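Local coordinates for putative uncharacterized protein PH0242 (Pyrococcus horikoshii, PDB 3VU1) that forms the C-terminal globular domain of an archaeal AglB, a member of the oligosaccharyltransferase family, and carries a bound calcium ion, at residues A65-R70 with V77-W82; K257-D260 with T265-E268. All coordinates share one frame; numbering follows the deposited sequence.

Contact 1. Residues A65-R70 with V77-W82; sequences ALFLAR and VDFESW
Phe67 and Val77 mark the closest approach of the two backbones, their CA atoms 6.2 Å apart. Residues 65-69 lie on helix 60-69, with Ala69 N bonded to Ala65 O at 2.9 Å. The facing segment starts extended at Val77, kinks through an inverse gamma turn centred on Asp78 and then adopts helical backbone angles over residues 79-81. Asp78 O takes two donors there, Ser81 N and Ser81 OG, the hydroxyl coming in at 2.9 Å from Asp78 O. No hydrogen bond joins the segments, and the contact is made almost wholly by apolar side chains. Phe67 and Phe79 form a T-shaped pair, with planes at 82° and ring centroids 5.1 Å apart. In Phe67, CG stands anti to the backbone N (chi1 177°), which presents one ring face to the loop. The CE1 corner of Phe79 enters over that face toward its rim, 3.6 Å from Phe67 CG, while Phe79 CZ rests against Phe67 CB. This is the buried centre of the chain, where the helix is packed against its own returning loop; Glu76, a ligand of the calcium ion, immediately precedes Val77. Phe67 also stacks with Phe236 and meets Phe87 at an incline, so the aromatic cluster extends onto strands 236-242 and 86-90. Val77 splits its two branches between partners. CG2 meets Leu66 CD2 at 3.8 Å, and CG1 lies over one face of the Phe79 ring, whose edge also receives Trp82 CZ3. On the helix side, Leu66 packs onward against Pro415 of strand 412-431.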
ATOM      1  N   ALA A  65       2.740  -3.271  -9.123  1.00 27.77           N
ATOM      2  CA  ALA A  65       3.206  -2.161  -9.932  1.00 27.82           C
ATOM      3  C   ALA A  65       2.084  -1.151 -10.019  1.00 29.93           C
ATOM      4  O   ALA A  65       2.351   0.052 -10.103  1.00 32.75           O
ATOM      5  CB  ALA A  65       3.657  -2.603 -11.315  1.00 25.11           C
ATOM      6  N   LEU A  66       0.838  -1.636  -9.978  1.00 29.14           N
ATOM      7  CA  LEU A  66      -0.311  -0.769 -10.120  1.00 29.53           C
ATOM      8  C   LEU A  66      -0.282   0.170  -8.918  1.00 31.47           C
ATOM      9  O   LEU A  66      -0.354   1.391  -9.055  1.00 31.10           O
ATOM     10  CB  LEU A  66      -1.623  -1.566 -10.164  1.00 28.79           C
ATOM     11  CG  LEU A  66      -2.927  -0.747 -10.352  1.00 28.98           C
ATOM     12  CD1 LEU A  66      -2.877   0.258 -11.511  1.00 28.27           C
ATOM     13  CD2 LEU A  66      -4.132  -1.651 -10.535  1.00 28.39           C
ATOM     14  N   PHE A  67      -0.135  -0.412  -7.734  1.00 31.89           N
ATOM     15  CA  PHE A  67       0.083   0.385  -6.531  1.00 30.82           C
ATOM     16  C   PHE A  67       1.224   1.393  -6.658  1.00 30.48           C
ATOM     17  O   PHE A  67       1.012   2.567  -6.419  1.00 34.00           O
ATOM     18  CB  PHE A  67       0.331  -0.530  -5.339  1.00 30.60           C
ATOM     19  CG  PHE A  67       0.625   0.199  -4.084  1.00 31.05           C
ATOM     20  CD1 PHE A  67      -0.307   1.089  -3.544  1.00 29.33           C
ATOM     21  CD2 PHE A  67       1.847   0.005  -3.426  1.00 33.18           C
ATOM     22  CE1 PHE A  67      -0.024   1.778  -2.379  1.00 29.24           C
ATOM     23  CE2 PHE A  67       2.131   0.695  -2.245  1.00 32.38           C
ATOM     24  CZ  PHE A  67       1.193   1.589  -1.726  1.00 28.93           C
ATOM     25  N   LEU A  68       2.419   0.945  -7.046  1.00 29.36           N
ATOM     26  CA  LEU A  68       3.627   1.775  -6.928  1.00 27.99           C
ATOM     27  C   LEU A  68       3.708   2.906  -7.932  1.00 27.98           C
ATOM     28  O   LEU A  68       4.157   3.988  -7.590  1.00 28.52           O
ATOM     29  CB  LEU A  68       4.899   0.926  -6.991  1.00 26.74           C
ATOM     30  CG  LEU A  68       5.130  -0.013  -5.793  1.00 28.01           C
ATOM     31  CD1 LEU A  68       6.153  -1.114  -6.054  1.00 27.25           C
ATOM     32  CD2 LEU A  68       5.514   0.757  -4.553  1.00 26.79           C
ATOM     33  N   ALA A  69       3.277   2.644  -9.163  1.00 28.28           N
ATOM     34  CA  ALA A  69       3.486   3.551 -10.283  1.00 27.74           C
ATOM     35  C   ALA A  69       2.336   4.544 -10.402  1.00 28.34           C
ATOM     36  O   ALA A  69       2.381   5.452 -11.213  1.00 27.71           O
ATOM     37  CB  ALA A  69       3.644   2.763 -11.589  1.00 26.30           C
ATOM     38  N   ARG A  70       1.287   4.381  -9.619  1.00 29.12           N
ATOM     39  CA  ARG A  70       0.134   5.230  -9.840  1.00 31.56           C
ATOM     40  C   ARG A  70      -0.274   6.039  -8.651  1.00 34.88           C
ATOM     41  O   ARG A  70       0.352   5.985  -7.604  1.00 37.18           O
ATOM     42  CB  ARG A  70      -1.043   4.426 -10.338  1.00 29.82           C
ATOM     43  CG  ARG A  70      -0.676   3.614 -11.526  1.00 31.66           C
ATOM     44  CD  ARG A  70      -0.668   4.403 -12.828  1.00 35.80           C
ATOM     45  NE  ARG A  70      -1.382   3.507 -13.730  1.00 41.68           N
ATOM     46  CZ  ARG A  70      -2.406   3.838 -14.496  1.00 38.72           C
ATOM     47  NH1 ARG A  70      -2.789   5.093 -14.581  1.00 32.37           N
ATOM     48  NH2 ARG A  70      -2.992   2.889 -15.221  1.00 43.44           N
ATOM     49  N   VAL A  77      -5.324  -0.564  -4.739  1.00 37.68           N
ATOM     50  CA  VAL A  77      -5.359  -1.977  -4.871  1.00 37.31           C
ATOM     51  C   VAL A  77      -5.842  -2.649  -3.569  1.00 37.37           C
ATOM     52  O   VAL A  77      -5.605  -2.148  -2.466  1.00 37.55           O
ATOM     53  CB  VAL A  77      -3.942  -2.363  -5.296  1.00 35.63           C
ATOM     54  CG1 VAL A  77      -3.458  -3.620  -4.598  1.00 36.75           C
ATOM     55  CG2 VAL A  77      -3.898  -2.398  -6.812  1.00 31.96           C
ATOM     56  N   ASP A  78      -6.528  -3.782  -3.689  1.00 39.85           N
ATOM     57  CA  ASP A  78      -7.096  -4.406  -2.503  1.00 38.09           C
ATOM     58  C   ASP A  78      -6.108  -5.362  -1.810  1.00 38.16           C
ATOM     59  O   ASP A  78      -6.283  -6.602  -1.787  1.00 37.66           O
ATOM     60  CB  ASP A  78      -8.470  -5.025  -2.791  1.00 35.78           C
ATOM     61  CG  ASP A  78      -9.074  -5.727  -1.566  1.00 39.25           C
ATOM     62  OD1 ASP A  78      -8.840  -5.310  -0.419  1.00 38.63           O
ATOM     63  OD2 ASP A  78      -9.794  -6.720  -1.745  1.00 44.14           O
ATOM     64  N   PHE A  79      -5.085  -4.766  -1.198  1.00 36.44           N
ATOM     65  CA  PHE A  79      -4.095  -5.560  -0.439  1.00 36.47           C
ATOM     66  C   PHE A  79      -4.681  -6.394   0.704  1.00 35.91           C
ATOM     67  O   PHE A  79      -4.062  -7.395   1.119  1.00 36.65           O
ATOM     68  CB  PHE A  79      -2.969  -4.687   0.111  1.00 34.26           C
ATOM     69  CG  PHE A  79      -2.048  -4.144  -0.936  1.00 33.99           C
ATOM     70  CD1 PHE A  79      -1.723  -2.783  -0.954  1.00 33.58           C
ATOM     71  CD2 PHE A  79      -1.487  -4.987  -1.897  1.00 31.43           C
ATOM     72  CE1 PHE A  79      -0.847  -2.277  -1.909  1.00 33.52           C
ATOM     73  CE2 PHE A  79      -0.616  -4.485  -2.843  1.00 31.00           C
ATOM     74  CZ  PHE A  79      -0.299  -3.135  -2.858  1.00 32.80           C
ATOM     75  N   GLU A  80      -5.840  -5.981   1.224  1.00 33.58           N
ATOM     76  CA  GLU A  80      -6.459  -6.723   2.312  1.00 35.65           C
ATOM     77  C   GLU A  80      -6.754  -8.176   1.901  1.00 35.10           C
ATOM     78  O   GLU A  80      -6.519  -9.096   2.677  1.00 34.61           O
ATOM     79  CB  GLU A  80      -7.715  -6.025   2.857  1.00 35.97           C
ATOM     80  CG  GLU A  80      -8.490  -6.846   3.894  1.00 39.21           C
ATOM     81  CD  GLU A  80      -7.671  -7.209   5.140  1.00 44.57           C
ATOM     82  OE1 GLU A  80      -8.235  -7.817   6.099  1.00 45.27           O
ATOM     83  OE2 GLU A  80      -6.459  -6.881   5.169  1.00 46.11           O
ATOM     84  N   SER A  81      -7.236  -8.374   0.675  1.00 35.22           N
ATOM     85  CA  SER A  81      -7.544  -9.714   0.215  1.00 37.62           C
ATOM     86  C   SER A  81      -6.310 -10.615   0.248  1.00 36.96           C
ATOM     87  O   SER A  81      -6.443 -11.818   0.354  1.00 38.18           O
ATOM     88  CB  SER A  81      -8.150  -9.695  -1.182  1.00 37.74           C
ATOM     89  OG  SER A  81      -7.148  -9.375  -2.104  1.00 44.07           O
ATOM     90  N   TRP A  82      -5.115 -10.032   0.202  1.00 38.23           N
ATOM     91  CA  TRP A  82      -3.882 -10.811   0.392  1.00 36.74           C
ATOM     92  C   TRP A  82      -3.472 -10.978   1.813  1.00 37.82           C
ATOM     93  O   TRP A  82      -2.442 -11.599   2.044  1.00 40.52           O
ATOM     94  CB  TRP A  82      -2.680 -10.235  -0.370  1.00 33.94           C
ATOM     95  CG  TRP A  82      -2.845 -10.008  -1.856  1.00 31.51           C
ATOM     96  CD1 TRP A  82      -3.877 -10.439  -2.690  1.00 30.96           C
ATOM     97  CD2 TRP A  82      -1.925  -9.284  -2.736  1.00 30.23           C
ATOM     98  NE1 TRP A  82      -3.676 -10.018  -3.980  1.00 31.20           N
ATOM     99  CE2 TRP A  82      -2.515  -9.322  -4.073  1.00 30.77           C
ATOM    100  CE3 TRP A  82      -0.719  -8.638  -2.555  1.00 30.37           C
ATOM    101  CZ2 TRP A  82      -1.893  -8.739  -5.163  1.00 29.76           C
ATOM    102  CZ3 TRP A  82      -0.104  -8.048  -3.660  1.00 28.47           C
ATOM    103  CH2 TRP A  82      -0.682  -8.097  -4.929  1.00 28.95           C
TER

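Contact 2. Residues K257-D260 with T265-E268; sequences KIED and TWRE
Lys257 and Glu268 reach each other because both send CG anti to the backbone N, with chi1 at -171° and 162°. The lysine chain then runs extended until it bends at its last torsion, and the glutamate bends at chi2; the two side chains cross at about a right angle, ending in a salt bridge of 3.5 Å between Lys257 NZ and Glu268 OE2. The bridge ties together the two strands of a beta hairpin, 253-262 and 265-268, the latter an outermost strand of a four-stranded antiparallel sheet in the Peripheral 1 domain. Asp260 and Arg267 form a hydrogen-bonded pair: Asp260 N reaches Arg267 O at 2.7 Å and Arg267 N returns to Asp260 O at 2.9 Å. Glu259 and Glu268 form the adjoining non-hydrogen-bonded pair, with Glu259 CA giving a CA-H...O contact to Arg267 O. The benzo edge of the Trp266 indole runs alongside Glu259. Trp266 CE3 lies 3.6 Å from Glu259 CB, and CZ3 brings that edge up to Glu259 O. The Glu259 carboxylate is turned 22° from the indole plane, and its OE2 takes a salt bridge from Arg280 and a hydrogen bond with Tyr282 OH; Arg280 also makes a cation-pi contact with Trp266, linking both residues to the neighbouring strand 275-285. Asp260, on the face it shares with Arg267, has its OD2 hydrogen-bonded to His277 ND1 of that same strand. A water accepts from Ile258 N at 2.8 Å and can donate to Glu268 OE1, 3.0 Å away.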
ATOM      1  N   LYS A 257      -7.013  12.165  10.191  1.00 35.25           N
ATOM      2  CA  LYS A 257      -7.216  13.489  10.800  1.00 35.77           C
ATOM      3  C   LYS A 257      -8.346  13.314  11.785  1.00 36.54           C
ATOM      4  O   LYS A 257      -9.360  12.675  11.459  1.00 38.76           O
ATOM      5  CB  LYS A 257      -7.608  14.495   9.723  1.00 39.92           C
ATOM      6  CG  LYS A 257      -7.658  15.966  10.111  1.00 43.72           C
ATOM      7  CD  LYS A 257      -8.303  16.723   8.952  1.00 48.40           C
ATOM      8  CE  LYS A 257      -8.152  18.229   9.028  1.00 55.23           C
ATOM      9  NZ  LYS A 257      -7.014  18.737   8.210  1.00 62.70           N
ATOM     10  N   ILE A 258      -8.143  13.790  13.007  1.00 33.01           N
ATOM     11  CA  ILE A 258      -9.196  13.824  14.018  1.00 31.97           C
ATOM     12  C   ILE A 258      -9.445  15.294  14.409  1.00 35.56           C
ATOM     13  O   ILE A 258      -8.478  16.077  14.578  1.00 34.57           O
ATOM     14  CB  ILE A 258      -8.770  13.094  15.286  1.00 30.43           C
ATOM     15  CG1 ILE A 258      -8.384  11.652  14.982  1.00 29.58           C
ATOM     16  CG2 ILE A 258      -9.862  13.185  16.352  1.00 31.86           C
ATOM     17  CD1 ILE A 258      -8.147  10.813  16.231  1.00 27.59           C
ATOM     18  N   GLU A 259     -10.719  15.679  14.545  1.00 35.79           N
ATOM     19  CA  GLU A 259     -11.041  17.005  15.119  1.00 38.52           C
ATOM     20  C   GLU A 259     -11.820  16.887  16.425  1.00 37.35           C
ATOM     21  O   GLU A 259     -12.716  16.072  16.549  1.00 38.01           O
ATOM     22  CB  GLU A 259     -11.789  17.888  14.131  1.00 38.25           C
ATOM     23  CG  GLU A 259     -10.914  18.550  13.092  1.00 39.79           C
ATOM     24  CD  GLU A 259     -11.714  19.104  11.915  1.00 46.52           C
ATOM     25  OE1 GLU A 259     -11.256  20.092  11.311  1.00 53.00           O
ATOM     26  OE2 GLU A 259     -12.807  18.580  11.583  1.00 47.32           O
ATOM     27  N   ASP A 260     -11.428  17.665  17.422  1.00 40.49           N
ATOM     28  CA  ASP A 260     -12.142  17.691  18.714  1.00 40.25           C
ATOM     29  C   ASP A 260     -13.054  18.925  18.666  1.00 37.65           C
ATOM     30  O   ASP A 260     -12.617  20.003  18.206  1.00 34.85           O
ATOM     31  CB  ASP A 260     -11.124  17.829  19.852  1.00 40.91           C
ATOM     32  CG  ASP A 260     -11.644  17.357  21.195  1.00 44.02           C
ATOM     33  OD1 ASP A 260     -12.776  16.821  21.255  1.00 48.74           O
ATOM     34  OD2 ASP A 260     -10.890  17.500  22.205  1.00 44.75           O
ATOM     35  N   THR A 265     -15.818  25.460  18.620  1.00 46.98           N
ATOM     36  CA  THR A 265     -15.247  25.190  17.296  1.00 51.56           C
ATOM     37  C   THR A 265     -14.396  23.898  17.183  1.00 53.26           C
ATOM     38  O   THR A 265     -13.716  23.496  18.145  1.00 52.47           O
ATOM     39  CB  THR A 265     -14.488  26.401  16.721  1.00 54.92           C
ATOM     40  OG1 THR A 265     -13.377  26.715  17.561  1.00 54.78           O
ATOM     41  CG2 THR A 265     -15.429  27.629  16.573  1.00 59.50           C
ATOM     42  N   TRP A 266     -14.466  23.262  16.005  1.00 51.59           N
ATOM     43  CA  TRP A 266     -13.604  22.116  15.608  1.00 45.23           C
ATOM     44  C   TRP A 266     -12.154  22.444  15.538  1.00 42.94           C
ATOM     45  O   TRP A 266     -11.754  23.381  14.850  1.00 41.84           O
ATOM     46  CB  TRP A 266     -13.996  21.624  14.236  1.00 41.08           C
ATOM     47  CG  TRP A 266     -15.337  20.966  14.246  1.00 39.53           C
ATOM     48  CD1 TRP A 266     -16.526  21.452  13.705  1.00 36.20           C
ATOM     49  CD2 TRP A 266     -15.686  19.672  14.866  1.00 35.82           C
ATOM     50  NE1 TRP A 266     -17.553  20.560  13.934  1.00 38.43           N
ATOM     51  CE2 TRP A 266     -17.112  19.468  14.610  1.00 35.48           C
ATOM     52  CE3 TRP A 266     -14.981  18.704  15.564  1.00 34.60           C
ATOM     53  CZ2 TRP A 266     -17.780  18.338  15.044  1.00 35.45           C
ATOM     54  CZ3 TRP A 266     -15.669  17.568  16.014  1.00 33.20           C
ATOM     55  CH2 TRP A 266     -17.030  17.388  15.758  1.00 34.55           C
ATOM     56  N   ARG A 267     -11.353  21.658  16.239  1.00 41.47           N
ATOM     57  CA  ARG A 267      -9.917  21.860  16.272  1.00 44.12           C
ATOM     58  C   ARG A 267      -9.221  20.532  15.960  1.00 44.65           C
ATOM     59  O   ARG A 267      -9.581  19.457  16.481  1.00 43.91           O
ATOM     60  CB  ARG A 267      -9.482  22.392  17.663  1.00 50.03           C
ATOM     61  CG  ARG A 267      -9.229  23.895  17.799  1.00 49.80           C
ATOM     62  CD  ARG A 267     -10.489  24.706  17.596  1.00 58.81           C
ATOM     63  NE  ARG A 267     -10.497  25.999  18.293  1.00 68.79           N
ATOM     64  CZ  ARG A 267     -10.221  27.178  17.734  1.00 64.75           C
ATOM     65  NH1 ARG A 267      -9.878  27.268  16.458  1.00 65.41           N
ATOM     66  NH2 ARG A 267     -10.288  28.275  18.465  1.00 64.07           N
ATOM     67  N   GLU A 268      -8.227  20.604  15.096  1.00 43.62           N
ATOM     68  CA  GLU A 268      -7.419  19.447  14.817  1.00 46.03           C
ATOM     69  C   GLU A 268      -6.629  19.135  16.083  1.00 44.72           C
ATOM     70  O   GLU A 268      -6.111  20.027  16.710  1.00 46.35           O
ATOM     71  CB  GLU A 268      -6.506  19.731  13.633  1.00 49.75           C
ATOM     72  CG  GLU A 268      -5.327  18.783  13.505  1.00 62.88           C
ATOM     73  CD  GLU A 268      -4.985  18.458  12.064  1.00 69.40           C
ATOM     74  OE1 GLU A 268      -4.472  17.326  11.822  1.00 63.57           O
ATOM     75  OE2 GLU A 268      -5.255  19.332  11.189  1.00 73.06           O
TER
HETATM   76  O   HOH W   1      -5.588  14.946  13.275  1.00 43.72           O

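From the N terminus the chain passes helix 13-23 and strand 30-32 before helix 60-69, where contact 1 closes a six-residue loop, 71-76, by laying residues 77-82 back against the helix. Strand 86-90, the Insert domain and strands 236-242 and 245-250 follow before strand 253-262 opens contact 2, which closes a tight hairpin with four residues between. The two closures follow in series, neither nested nor crossed, with centres about 31 Å apart and nearest atoms about 18 Å apart. Contact 1 belongs to the buried middle, contact 2 to the border of a peripheral sheet. The calcium site draws on both regions, taking Glu76 from the first loop and Ala285 from the strand beside the hairpin.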